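Local coordinates for protein Bse634I restriction endonuclease (Geobacillus stearothermophilus, PDB 1KNV) that probably cleaves DNA within a specific recognition sequence, acting as a metal-dependent type II restriction endonuclease of the PDDEXK group, at residues B[124-129]-B[224-229]; B[218-223]-B[230-235]. All coordinates share one frame; numbering follows the deposited sequence.

Contact 1: B[124-129]-B[224-229]; sequences LHQLEK and KMRYWN
Gln126 OE1 faces both terminal nitrogens of Arg226, lying 3.2 Å from NH1 and 3.2 Å from NH2. CZ is only slightly farther from it, at 3.5 Å. The amide stands almost upright on the guanidinium, with the two planes 84° apart, and the oxygen comes in obliquely. Gln126 reaches this place by a fully extended first torsion followed by a bend at chi2 (-80°). Leu127 adds a looser contact. Its CB sits 4.5 Å from Arg226 NH1, at the guanidinium edge and near the plane.

The polar end of Arg226 has another partner. NH1 donates a hydrogen bond to the carbonyl of Lys123, one turn before Leu127 on the same helix. Separately, the backbone O of Arg226 accepts a hydrogen bond from Arg226 NE of the second subunit.

Two helices meet here, 118-131 and 203-227. The second of them forms the connection between parallel strands 191-198 and 235-240, a beta-alpha-beta crossover in the central sheet of this PDDEXK-family enzyme. It ends in a Schellman motif. Trp228 takes a positive phi (52°), Asn229 N bonds to Lys224 O at 3.1 Å, and a weak bond joins Trp228 N to Met225 O at 3.5 Å.

With an alanine in place of Arg226, Lys123 O would probably lose the guanidinium donor and Gln126 OE1 the charge it faces.

The second subunit packs over the same region. Gln126 OE1 faces Arg226 of its own chain, while NE2 donates to Trp228 O of the second subunit. Leu127 also packs on Trp228 of the second subunit.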
loop_
_atom_site.group_PDB
_atom_site.type_symbol
_atom_site.label_atom_id
_atom_site.label_comp_id
_atom_site.label_asym_id
_atom_site.label_seq_id
_atom_site.Cartn_x
_atom_site.Cartn_y
_atom_site.Cartn_z
ATOM N N LEU B 124 -17.668 -6.280 1.137
ATOM C CA LEU B 124 -17.747 -5.872 -0.249
ATOM C C LEU B 124 -18.845 -4.827 -0.414
ATOM O O LEU B 124 -18.717 -3.909 -1.222
ATOM C CB LEU B 124 -18.026 -7.084 -1.142
ATOM C CG LEU B 124 -16.944 -8.170 -1.147
ATOM C CD1 LEU B 124 -17.354 -9.305 -2.067
ATOM C CD2 LEU B 124 -15.617 -7.574 -1.599
ATOM N N HIS B 125 -19.930 -4.969 0.344
ATOM C CA HIS B 125 -21.027 -4.008 0.262
ATOM C C HIS B 125 -20.574 -2.682 0.825
ATOM O O HIS B 125 -20.962 -1.623 0.343
ATOM C CB HIS B 125 -22.243 -4.515 1.028
ATOM C CG HIS B 125 -22.960 -5.623 0.324
ATOM N ND1 HIS B 125 -23.535 -6.684 0.991
ATOM C CD2 HIS B 125 -23.184 -5.837 -0.993
ATOM C CE1 HIS B 125 -24.080 -7.509 0.111
ATOM N NE2 HIS B 125 -23.881 -7.017 -1.100
ATOM N N GLN B 126 -19.739 -2.739 1.845
ATOM C CA GLN B 126 -19.227 -1.524 2.433
ATOM C C GLN B 126 -18.305 -0.840 1.397
ATOM O O GLN B 126 -18.312 0.391 1.259
ATOM C CB GLN B 126 -18.491 -1.883 3.718
ATOM C CG GLN B 126 -17.929 -0.728 4.479
ATOM C CD GLN B 126 -16.630 -0.251 3.883
ATOM O OE1 GLN B 126 -15.878 -1.042 3.309
ATOM N NE2 GLN B 126 -16.344 1.041 4.031
ATOM N N LEU B 127 -17.529 -1.637 0.655
ATOM C CA LEU B 127 -16.633 -1.104 -0.376
ATOM C C LEU B 127 -17.457 -0.409 -1.463
ATOM O O LEU B 127 -17.154 0.711 -1.864
ATOM C CB LEU B 127 -15.787 -2.230 -0.992
ATOM C CG LEU B 127 -14.938 -1.945 -2.242
ATOM C CD1 LEU B 127 -14.004 -0.773 -2.005
ATOM C CD2 LEU B 127 -14.136 -3.183 -2.600
ATOM N N GLU B 128 -18.510 -1.071 -1.923
ATOM C CA GLU B 128 -19.368 -0.509 -2.956
ATOM C C GLU B 128 -19.946 0.827 -2.543
ATOM O O GLU B 128 -19.914 1.794 -3.294
ATOM C CB GLU B 128 -20.528 -1.452 -3.254
ATOM C CG GLU B 128 -20.148 -2.749 -3.929
ATOM C CD GLU B 128 -21.331 -3.701 -4.024
ATOM O OE1 GLU B 128 -21.284 -4.659 -4.828
ATOM O OE2 GLU B 128 -22.314 -3.495 -3.277
ATOM N N LYS B 129 -20.513 0.853 -1.340
ATOM C CA LYS B 129 -21.134 2.054 -0.790
ATOM C C LYS B 129 -20.085 3.156 -0.646
ATOM O O LYS B 129 -20.381 4.336 -0.857
ATOM C CB LYS B 129 -21.781 1.727 0.561
ATOM C CG LYS B 129 -22.766 0.559 0.458
ATOM C CD LYS B 129 -23.172 -0.052 1.807
ATOM C CE LYS B 129 -24.071 -1.278 1.594
ATOM N NZ LYS B 129 -24.562 -1.852 2.868
ATOM N N LYS B 224 -7.910 -9.536 0.862
ATOM C CA LYS B 224 -6.706 -9.914 1.617
ATOM C C LYS B 224 -6.298 -8.811 2.583
ATOM O O LYS B 224 -5.820 -9.108 3.668
ATOM C CB LYS B 224 -5.529 -10.207 0.691
ATOM C CG LYS B 224 -5.715 -11.437 -0.159
ATOM C CD LYS B 224 -4.549 -11.622 -1.118
ATOM C CE LYS B 224 -3.256 -11.856 -0.373
ATOM N NZ LYS B 224 -2.113 -12.000 -1.317
ATOM N N MET B 225 -6.469 -7.547 2.189
ATOM C CA MET B 225 -6.117 -6.417 3.053
ATOM C C MET B 225 -7.142 -6.238 4.175
ATOM O O MET B 225 -6.782 -5.904 5.308
ATOM C CB MET B 225 -5.967 -5.120 2.239
ATOM C CG MET B 225 -4.637 -5.036 1.476
ATOM S SD MET B 225 -4.146 -3.370 0.934
ATOM C CE MET B 225 -2.756 -3.743 -0.149
ATOM N N ARG B 226 -8.420 -6.443 3.861
ATOM C CA ARG B 226 -9.467 -6.363 4.869
ATOM C C ARG B 226 -9.302 -7.404 5.974
ATOM O O ARG B 226 -9.414 -7.082 7.159
ATOM C CB ARG B 226 -10.837 -6.523 4.219
ATOM C CG ARG B 226 -11.168 -5.435 3.200
ATOM C CD ARG B 226 -11.289 -4.044 3.832
ATOM N NE ARG B 226 -12.495 -3.875 4.647
ATOM C CZ ARG B 226 -13.723 -3.666 4.172
ATOM N NH1 ARG B 226 -13.952 -3.593 2.867
ATOM N NH2 ARG B 226 -14.733 -3.513 5.010
ATOM N N TYR B 227 -9.036 -8.647 5.580
ATOM C CA TYR B 227 -8.876 -9.750 6.522
ATOM C C TYR B 227 -7.443 -9.938 6.996
ATOM O O TYR B 227 -7.176 -10.766 7.861
ATOM C CB TYR B 227 -9.328 -11.066 5.886
ATOM C CG TYR B 227 -10.824 -11.274 5.791
ATOM C CD1 TYR B 227 -11.503 -11.069 4.593
ATOM C CD2 TYR B 227 -11.557 -11.708 6.899
ATOM C CE1 TYR B 227 -12.868 -11.294 4.503
ATOM C CE2 TYR B 227 -12.923 -11.936 6.813
ATOM C CZ TYR B 227 -13.570 -11.729 5.616
ATOM O OH TYR B 227 -14.920 -11.968 5.531
ATOM N N TRP B 228 -6.525 -9.183 6.412
ATOM C CA TRP B 228 -5.121 -9.277 6.763
ATOM C C TRP B 228 -4.621 -10.717 6.687
ATOM O O TRP B 228 -4.108 -11.269 7.654
ATOM C CB TRP B 228 -4.883 -8.708 8.156
ATOM C CG TRP B 228 -3.466 -8.360 8.364
ATOM C CD1 TRP B 228 -2.532 -9.082 9.049
ATOM C CD2 TRP B 228 -2.783 -7.234 7.813
ATOM N NE1 TRP B 228 -1.301 -8.473 8.956
ATOM C CE2 TRP B 228 -1.429 -7.336 8.201
ATOM C CE3 TRP B 228 -3.185 -6.149 7.024
ATOM C CZ2 TRP B 228 -0.472 -6.390 7.828
ATOM C CZ3 TRP B 228 -2.233 -5.206 6.652
ATOM C CH2 TRP B 228 -0.892 -5.334 7.057
ATOM N N ASN B 229 -4.782 -11.322 5.517
ATOM C CA ASN B 229 -4.347 -12.692 5.277
ATOM C C ASN B 229 -3.473 -12.625 4.037
ATOM O O ASN B 229 -3.973 -12.671 2.918
ATOM C CB ASN B 229 -5.547 -13.591 5.002
ATOM C CG ASN B 229 -5.181 -15.057 4.989
ATOM O OD1 ASN B 229 -4.007 -15.417 5.006
ATOM N ND2 ASN B 229 -6.190 -15.914 4.958
#

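Contact 2: B[218-223]-B[230-235]; sequences SLFAHL and PKAEFK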
loop_
_atom_site.group_PDB
_atom_site.type_symbol
_atom_site.label_atom_id
_atom_site.label_comp_id
_atom_site.label_asym_id
_atom_site.label_seq_id
_atom_site.Cartn_x
_atom_site.Cartn_y
_atom_site.Cartn_z
ATOM N N SER B 218 -8.224 -8.306 -8.314
ATOM C CA SER B 218 -8.102 -7.112 -7.498
ATOM C C SER B 218 -9.129 -7.162 -6.363
ATOM O O SER B 218 -8.859 -6.712 -5.243
ATOM C CB SER B 218 -8.291 -5.858 -8.353
ATOM O OG SER B 218 -9.580 -5.806 -8.939
ATOM N N LEU B 219 -10.299 -7.735 -6.648
ATOM C CA LEU B 219 -11.348 -7.855 -5.642
ATOM C C LEU B 219 -10.824 -8.713 -4.493
ATOM O O LEU B 219 -11.022 -8.391 -3.315
ATOM C CB LEU B 219 -12.594 -8.513 -6.238
ATOM C CG LEU B 219 -13.832 -8.624 -5.337
ATOM C CD1 LEU B 219 -14.453 -7.246 -5.154
ATOM C CD2 LEU B 219 -14.857 -9.567 -5.963
ATOM N N PHE B 220 -10.152 -9.805 -4.850
ATOM C CA PHE B 220 -9.591 -10.731 -3.871
ATOM C C PHE B 220 -8.454 -10.059 -3.105
ATOM O O PHE B 220 -8.300 -10.258 -1.903
ATOM C CB PHE B 220 -9.068 -11.986 -4.580
ATOM C CG PHE B 220 -8.808 -13.152 -3.655
ATOM C CD1 PHE B 220 -9.854 -13.959 -3.214
ATOM C CD2 PHE B 220 -7.509 -13.458 -3.244
ATOM C CE1 PHE B 220 -9.609 -15.056 -2.380
ATOM C CE2 PHE B 220 -7.259 -14.549 -2.412
ATOM C CZ PHE B 220 -8.307 -15.350 -1.980
ATOM N N ALA B 221 -7.668 -9.250 -3.807
ATOM C CA ALA B 221 -6.541 -8.553 -3.197
ATOM C C ALA B 221 -7.103 -7.575 -2.150
ATOM O O ALA B 221 -6.494 -7.348 -1.101
ATOM C CB ALA B 221 -5.764 -7.796 -4.258
ATOM N N HIS B 222 -8.259 -6.987 -2.449
ATOM C CA HIS B 222 -8.899 -6.070 -1.517
ATOM C C HIS B 222 -9.301 -6.869 -0.278
ATOM O O HIS B 222 -9.084 -6.433 0.846
ATOM C CB HIS B 222 -10.143 -5.426 -2.146
ATOM C CG HIS B 222 -10.928 -4.578 -1.193
ATOM N ND1 HIS B 222 -11.931 -5.082 -0.394
ATOM C CD2 HIS B 222 -10.821 -3.262 -0.872
ATOM C CE1 HIS B 222 -12.411 -4.118 0.379
ATOM N NE2 HIS B 222 -11.747 -3.006 0.104
ATOM N N LEU B 223 -9.882 -8.046 -0.484
ATOM C CA LEU B 223 -10.269 -8.876 0.645
ATOM C C LEU B 223 -9.064 -9.294 1.487
ATOM O O LEU B 223 -9.180 -9.396 2.703
ATOM C CB LEU B 223 -11.031 -10.105 0.166
ATOM C CG LEU B 223 -12.432 -9.783 -0.339
ATOM C CD1 LEU B 223 -13.113 -11.067 -0.782
ATOM C CD2 LEU B 223 -13.225 -9.091 0.788
ATOM N N PRO B 230 -2.153 -12.508 4.218
ATOM C CA PRO B 230 -1.276 -12.429 3.049
ATOM C C PRO B 230 -1.138 -13.730 2.269
ATOM O O PRO B 230 -0.792 -13.725 1.091
ATOM C CB PRO B 230 0.053 -11.980 3.655
ATOM C CG PRO B 230 0.037 -12.629 5.003
ATOM C CD PRO B 230 -1.380 -12.401 5.472
ATOM N N LYS B 231 -1.441 -14.838 2.929
ATOM C CA LYS B 231 -1.311 -16.152 2.322
ATOM C C LYS B 231 -2.484 -16.624 1.470
ATOM O O LYS B 231 -2.383 -17.641 0.783
ATOM C CB LYS B 231 -1.048 -17.173 3.424
ATOM C CG LYS B 231 0.064 -16.763 4.376
ATOM C CD LYS B 231 1.388 -16.597 3.643
ATOM C CE LYS B 231 2.501 -16.220 4.603
ATOM N NZ LYS B 231 3.821 -16.221 3.919
ATOM N N ALA B 232 -3.596 -15.896 1.504
ATOM C CA ALA B 232 -4.768 -16.300 0.743
ATOM C C ALA B 232 -4.370 -16.132 -0.724
ATOM O O ALA B 232 -3.687 -15.171 -1.078
ATOM C CB ALA B 232 -5.943 -15.413 1.076
ATOM N N GLU B 233 -4.784 -17.069 -1.568
ATOM C CA GLU B 233 -4.461 -17.032 -2.992
ATOM C C GLU B 233 -5.661 -17.263 -3.890
ATOM O O GLU B 233 -6.496 -18.124 -3.615
ATOM C CB GLU B 233 -3.446 -18.115 -3.341
ATOM C CG GLU B 233 -2.000 -17.763 -3.130
ATOM C CD GLU B 233 -1.092 -18.841 -3.687
ATOM O OE1 GLU B 233 -1.041 -19.952 -3.099
ATOM O OE2 GLU B 233 -0.444 -18.576 -4.726
ATOM N N PHE B 234 -5.744 -16.495 -4.967
ATOM C CA PHE B 234 -6.811 -16.683 -5.930
ATOM C C PHE B 234 -6.211 -16.564 -7.317
ATOM O O PHE B 234 -5.630 -15.532 -7.652
ATOM C CB PHE B 234 -7.902 -15.642 -5.789
ATOM C CG PHE B 234 -8.976 -15.776 -6.823
ATOM C CD1 PHE B 234 -9.892 -16.816 -6.756
ATOM C CD2 PHE B 234 -9.046 -14.885 -7.886
ATOM C CE1 PHE B 234 -10.863 -16.968 -7.734
ATOM C CE2 PHE B 234 -10.014 -15.025 -8.873
ATOM C CZ PHE B 234 -10.924 -16.068 -8.796
ATOM N N LYS B 235 -6.347 -17.622 -8.111
ATOM C CA LYS B 235 -5.821 -17.644 -9.468
ATOM C C LYS B 235 -6.967 -17.599 -10.469
ATOM O O LYS B 235 -8.032 -18.158 -10.234
ATOM C CB LYS B 235 -5.024 -18.919 -9.695
ATOM C CG LYS B 235 -3.840 -19.090 -8.781
ATOM C CD LYS B 235 -2.630 -18.368 -9.322
ATOM C CE LYS B 235 -1.398 -18.653 -8.474
ATOM N NZ LYS B 235 -1.537 -18.076 -7.103
#
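Phe220 and Phe234 meet ring to methylene. Phe234 CB stands over the face of the Phe220 ring in a CH-pi contact, 3.4 Å from its centroid and 12° off the ring normal. The Phe220 conformation described is one of two deposited. In it CG is anti to the backbone N (chi1 -165°), and this swings the ring off the helix toward segment 230-235. Phe234 also has CG anti to its N, but its ring leads away from Phe220. The two rings meet obliquely, with planes 33° apart and centroids 5.5 Å apart.

The far end of the Phe220 ring meets the chain before Phe234. CE2 lies 3.5 Å from Glu233 C and 3.8 Å from Ala232 CB. The carbonyl carbon of Ala232 sits at the ring edge. Trp188 packs against both Phe220 and Ala232. This packs the chain back on the beta-alpha-beta crossover helix, just before strand 235-240.

The CB of Glu233 points away from the helix, and its OE2 forms a salt bridge with Lys235 NZ at 2.7 Å. The charged pair lies within segment 230-235. Across the contact one ring meets a methylene, a methyl and peptide backbone, so the fit rests on shape, not polar pairing.

How the contacts relate
Contacts 1 and 2 lie about 10 Å apart, centre to centre, and share helix 203-227. Their segments alternate along the chain: 124-129, 218-223, 224-229, 230-235. The last three are continuous. The helix runs through 218-223 into its end near 227, and the chain then turns back through 230-235 toward strand 235-240 of the mixed sheet. Contact 1 joins the helix end to helix 118-131, while contact 2 joins the preceding turns to the returning chain. Leu124 against Leu223 and Leu127 against His222 link the two. One helix thus packs against a neighbouring helix and the loop that leads on from it to strand 235-240, close to surfaces covered by other subunits of the tetramer.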